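Side-chain contacts in geranylgeranyl pyrophosphate synthase (Corynebacterium glutamicum, PDB 3LK5), which probably joins isoprenoid diphosphate units by magnesium-dependent prenyl transfer, as other members of the FPP/GGPP synthase family do: residues S148-A151 and G152-A155; M154-V157 and W158-M162. All coordinates share one frame; numbering follows the deposited sequence.

Contact 1 of 2, residues S148-A151 and G152-A155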
loop_
_atom_site.group_PDB
_atom_site.type_symbol
_atom_site.label_atom_id
_atom_site.label_comp_id
_atom_site.label_asym_id
_atom_site.label_seq_id
_atom_site.Cartn_x
_atom_site.Cartn_y
_atom_site.Cartn_z
ATOM N N SER A 148 0.096 -0.262 -12.878
ATOM C CA SER A 148 0.274 -1.442 -12.009
ATOM C C SER A 148 0.647 -1.040 -10.580
ATOM O O SER A 148 0.145 -1.622 -9.615
ATOM C CB SER A 148 1.364 -2.386 -12.537
ATOM O OG SER A 148 0.981 -2.981 -13.750
ATOM N N ILE A 149 1.559 -0.079 -10.441
ATOM C CA ILE A 149 1.956 0.337 -9.101
ATOM C C ILE A 149 0.719 0.871 -8.366
ATOM O O ILE A 149 0.457 0.471 -7.216
ATOM C CB ILE A 149 3.098 1.391 -9.121
ATOM C CG1 ILE A 149 4.413 0.732 -9.578
ATOM C CG2 ILE A 149 3.319 1.965 -7.736
ATOM C CD1 ILE A 149 5.495 1.725 -9.832
ATOM N N LEU A 150 -0.054 1.725 -9.043
ATOM C CA LEU A 150 -1.181 2.404 -8.377
ATOM C C LEU A 150 -2.341 1.419 -8.157
ATOM O O LEU A 150 -3.044 1.502 -7.135
ATOM C CB LEU A 150 -1.647 3.638 -9.165
ATOM C CG LEU A 150 -0.609 4.738 -9.294
ATOM C CD1 LEU A 150 -1.095 5.776 -10.276
ATOM C CD2 LEU A 150 -0.399 5.376 -7.897
ATOM N N ALA A 151 -2.514 0.472 -9.089
ATOM C CA ALA A 151 -3.575 -0.546 -8.913
ATOM C C ALA A 151 -3.277 -1.390 -7.694
ATOM O O ALA A 151 -4.173 -1.699 -6.893
ATOM C CB ALA A 151 -3.697 -1.458 -10.152
ATOM N N GLY A 152 -2.011 -1.750 -7.550
ATOM C CA GLY A 152 -1.561 -2.504 -6.363
ATOM C C GLY A 152 -1.804 -1.686 -5.105
ATOM O O GLY A 152 -2.251 -2.213 -4.095
ATOM N N ASP A 153 -1.529 -0.386 -5.165
ATOM C CA ASP A 153 -1.740 0.453 -3.978
ATOM C C ASP A 153 -3.229 0.528 -3.632
ATOM O O ASP A 153 -3.596 0.499 -2.460
ATOM C CB ASP A 153 -1.204 1.868 -4.196
ATOM C CG ASP A 153 0.321 1.934 -4.311
ATOM O OD1 ASP A 153 1.014 0.957 -3.964
ATOM O OD2 ASP A 153 0.839 3.031 -4.705
HETATM N N MSE A 154 -4.081 0.629 -4.655
HETATM C CA MSE A 154 -5.529 0.599 -4.432
HETATM C C MSE A 154 -5.959 -0.704 -3.737
HETATM O O MSE A 154 -6.771 -0.668 -2.809
HETATM C CB MSE A 154 -6.306 0.798 -5.736
HETATM C CG MSE A 154 -7.796 1.040 -5.511
HETATM SE SE MSE A 154 -8.169 2.833 -4.818
HETATM C CE MSE A 154 -8.062 3.778 -6.541
ATOM N N ALA A 155 -5.410 -1.826 -4.192
ATOM C CA ALA A 155 -5.728 -3.127 -3.586
ATOM C C ALA A 155 -5.321 -3.112 -2.119
ATOM O O ALA A 155 -6.047 -3.617 -1.272
ATOM C CB ALA A 155 -5.030 -4.239 -4.318
#

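Contact 2 of 2, residues M154-V157 and W158-M162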
loop_
_atom_site.group_PDB
_atom_site.type_symbol
_atom_site.label_atom_id
_atom_site.label_comp_id
_atom_site.label_asym_id
_atom_site.label_seq_id
_atom_site.Cartn_x
_atom_site.Cartn_y
_atom_site.Cartn_z
HETATM N N MSE A 154 -4.081 0.629 -4.655
HETATM C CA MSE A 154 -5.529 0.599 -4.432
HETATM C C MSE A 154 -5.959 -0.704 -3.737
HETATM O O MSE A 154 -6.771 -0.668 -2.809
HETATM C CB MSE A 154 -6.306 0.798 -5.736
HETATM C CG MSE A 154 -7.796 1.040 -5.511
HETATM SE SE MSE A 154 -8.169 2.833 -4.818
HETATM C CE MSE A 154 -8.062 3.778 -6.541
ATOM N N ALA A 155 -5.410 -1.826 -4.192
ATOM C CA ALA A 155 -5.728 -3.127 -3.586
ATOM C C ALA A 155 -5.321 -3.112 -2.119
ATOM O O ALA A 155 -6.047 -3.617 -1.272
ATOM C CB ALA A 155 -5.030 -4.239 -4.318
ATOM N N LEU A 156 -4.171 -2.529 -1.815
ATOM C CA LEU A 156 -3.718 -2.542 -0.422
ATOM C C LEU A 156 -4.583 -1.684 0.494
ATOM O O LEU A 156 -4.911 -2.112 1.623
ATOM C CB LEU A 156 -2.208 -2.181 -0.338
ATOM C CG LEU A 156 -1.550 -2.218 1.044
ATOM C CD1 LEU A 156 -1.677 -3.628 1.708
ATOM C CD2 LEU A 156 -0.045 -1.870 0.848
ATOM N N VAL A 157 -4.978 -0.494 0.035
ATOM C CA VAL A 157 -5.896 0.334 0.823
ATOM C C VAL A 157 -7.279 -0.324 0.949
ATOM O O VAL A 157 -7.901 -0.261 2.006
ATOM C CB VAL A 157 -5.983 1.872 0.389
ATOM C CG1 VAL A 157 -4.587 2.521 0.434
ATOM C CG2 VAL A 157 -6.622 2.071 -0.894
ATOM N N TRP A 158 -7.700 -1.023 -0.083
ATOM C CA TRP A 158 -9.008 -1.696 0.005
ATOM C C TRP A 158 -8.974 -2.948 0.905
ATOM O O TRP A 158 -10.001 -3.308 1.473
ATOM C CB TRP A 158 -9.506 -2.055 -1.403
ATOM C CG TRP A 158 -10.052 -0.813 -2.091
ATOM C CD1 TRP A 158 -10.244 0.436 -1.533
ATOM C CD2 TRP A 158 -10.521 -0.735 -3.437
ATOM N NE1 TRP A 158 -10.765 1.314 -2.505
ATOM C CE2 TRP A 158 -10.958 0.593 -3.661
ATOM C CE3 TRP A 158 -10.582 -1.668 -4.496
ATOM C CZ2 TRP A 158 -11.465 1.009 -4.896
ATOM C CZ3 TRP A 158 -11.073 -1.251 -5.734
ATOM C CH2 TRP A 158 -11.515 0.074 -5.917
ATOM N N ALA A 159 -7.825 -3.622 0.980
ATOM C CA ALA A 159 -7.683 -4.716 1.984
ATOM C C ALA A 159 -7.994 -4.159 3.363
ATOM O O ALA A 159 -8.761 -4.757 4.157
ATOM C CB ALA A 159 -6.271 -5.342 1.963
ATOM N N GLU A 160 -7.389 -3.004 3.678
ATOM C CA GLU A 160 -7.578 -2.407 4.997
ATOM C C GLU A 160 -9.035 -2.009 5.161
ATOM O O GLU A 160 -9.596 -2.231 6.214
ATOM C CB GLU A 160 -6.691 -1.139 5.204
ATOM C CG GLU A 160 -5.259 -1.377 4.735
ATOM C CD GLU A 160 -4.315 -2.068 5.759
ATOM O OE1 GLU A 160 -4.853 -2.418 6.899
ATOM O OE2 GLU A 160 -3.037 -2.197 5.404
ATOM N N ASP A 161 -9.611 -1.328 4.158
ATOM C CA ASP A 161 -11.033 -0.888 4.261
ATOM C C ASP A 161 -11.940 -2.100 4.452
ATOM O O ASP A 161 -12.916 -2.031 5.190
ATOM C CB ASP A 161 -11.470 -0.199 2.968
ATOM C CG ASP A 161 -10.830 1.195 2.793
ATOM O OD1 ASP A 161 -10.342 1.805 3.773
ATOM O OD2 ASP A 161 -10.791 1.662 1.653
HETATM N N MSE A 162 -11.688 -3.155 3.700
HETATM C CA MSE A 162 -12.594 -4.318 3.737
HETATM C C MSE A 162 -12.605 -4.918 5.127
HETATM O O MSE A 162 -13.675 -5.318 5.621
HETATM C CB MSE A 162 -12.185 -5.377 2.696
HETATM C CG MSE A 162 -13.254 -6.496 2.567
HETATM SE SE MSE A 162 -12.879 -7.520 0.955
HETATM C CE MSE A 162 -14.454 -8.793 1.017
#

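Contact 1 of 2, residues S148-A151 and G152-A155
D153 folds back over the helical turn that precedes it, and its carboxylate comes to lie beside I149 and close to L150. Its approaches to these two aliphatic side chains are loose: OD2 of D153 is 4.1 Å from CG2 of I149, on a side chain that runs alongside it in the same direction, and equally far from CD2 of L150, whose side chain slants across. With chi1 at -68°, CG of D153 sits beside its own backbone N and opposite its carbonyl carbon, which turns the carboxylate toward the start of the helix.

OD1 of D153 lies 3.3 Å from the carbonyl O of I149; both atoms are acceptors, a pairing that is probably unfavourable unless a proton donor lies near. Two histidines may offset it: NE2 of H107 of the same chain is hydrogen-bonded to I149 O, and ND1 of H107 of the second subunit is hydrogen-bonded to OD2 of D153.

The backbone bonds are those of a regular alpha-helix. G152 N reaches S148 O at 3.0 Å, D153 N reaches I149 O, and A155 N reaches A151 O; the bond from M154 N to L150 O is the shortest, at 2.8 Å. I149 O therefore serves both its helical N-H and a histidine.

Across the subunit boundary the OD1 atoms of the two D153 copies also come close together. Buried like charges of this kind would be expected to raise the affinity of the pair for a proton, and the histidine at each carboxylate could relieve part of the repulsion.

Contact 2 of 2, residues M154-V157 and W158-M162
In M154, a selenomethionine here, chi1 of -169° sets CG opposite the backbone N, and bends at chi2 and chi3 curl the chain over W158. The indole meets it from the next turn with chi1 near -77°, CG beside its own backbone N. CG of M154 rests 3.6 Å from the centroid of the six-membered ring, almost straight above it, a CH-pi contact. SE lies obliquely at 4.2 Å from the centroid of the five-membered ring, making this a Met-aromatic pair. The carbonyl O of M154 lies over one face of the indole and also takes the N-H of W158 at 2.9 Å. CG2 of V157 approaches CD1 of W158 at 4.0 Å.

Farther along, L156 and E160 run side by side. CG of E160 packs 3.2 Å from O of L156, whose bond from E160 N is weak. OE2 of E160 forms a salt bridge with R184 and OE1 a hydrogen bond with W180, both of the same chain. D161 N binds V157 O, and D161 forms salt bridges, through OD1, with R184 and R177 of the second subunit. W158 NE1 bonds T185 of that subunit, and F32 meets the indole edge-to-face. M154-W158 and L156-E160 are i to i+4 pairs on one helix of an all-helical prenyl synthase, at its dimer interface.

In the fold
Both contacts are successive turns of helix 144-164, with centres about 10 Å apart, and they share M154 and A155. Both lie toward the outside of the chain and are largely buried in the dimer; S148 and A151 of contact 1 are partly exposed. Side chains of both, S148 and L156, lie about 10 to 11 Å from that of D108, a magnesium ligand, though no metal is bound in this chain. Contact 2 is aromatic and apolar around W158, wedged against helices 21-43 and 45-59. In contact 1 the D153 carboxylate is held by a histidine of the second subunit and approaches its own copy, whereas the acids of contact 2 meet arginines outside the two segments.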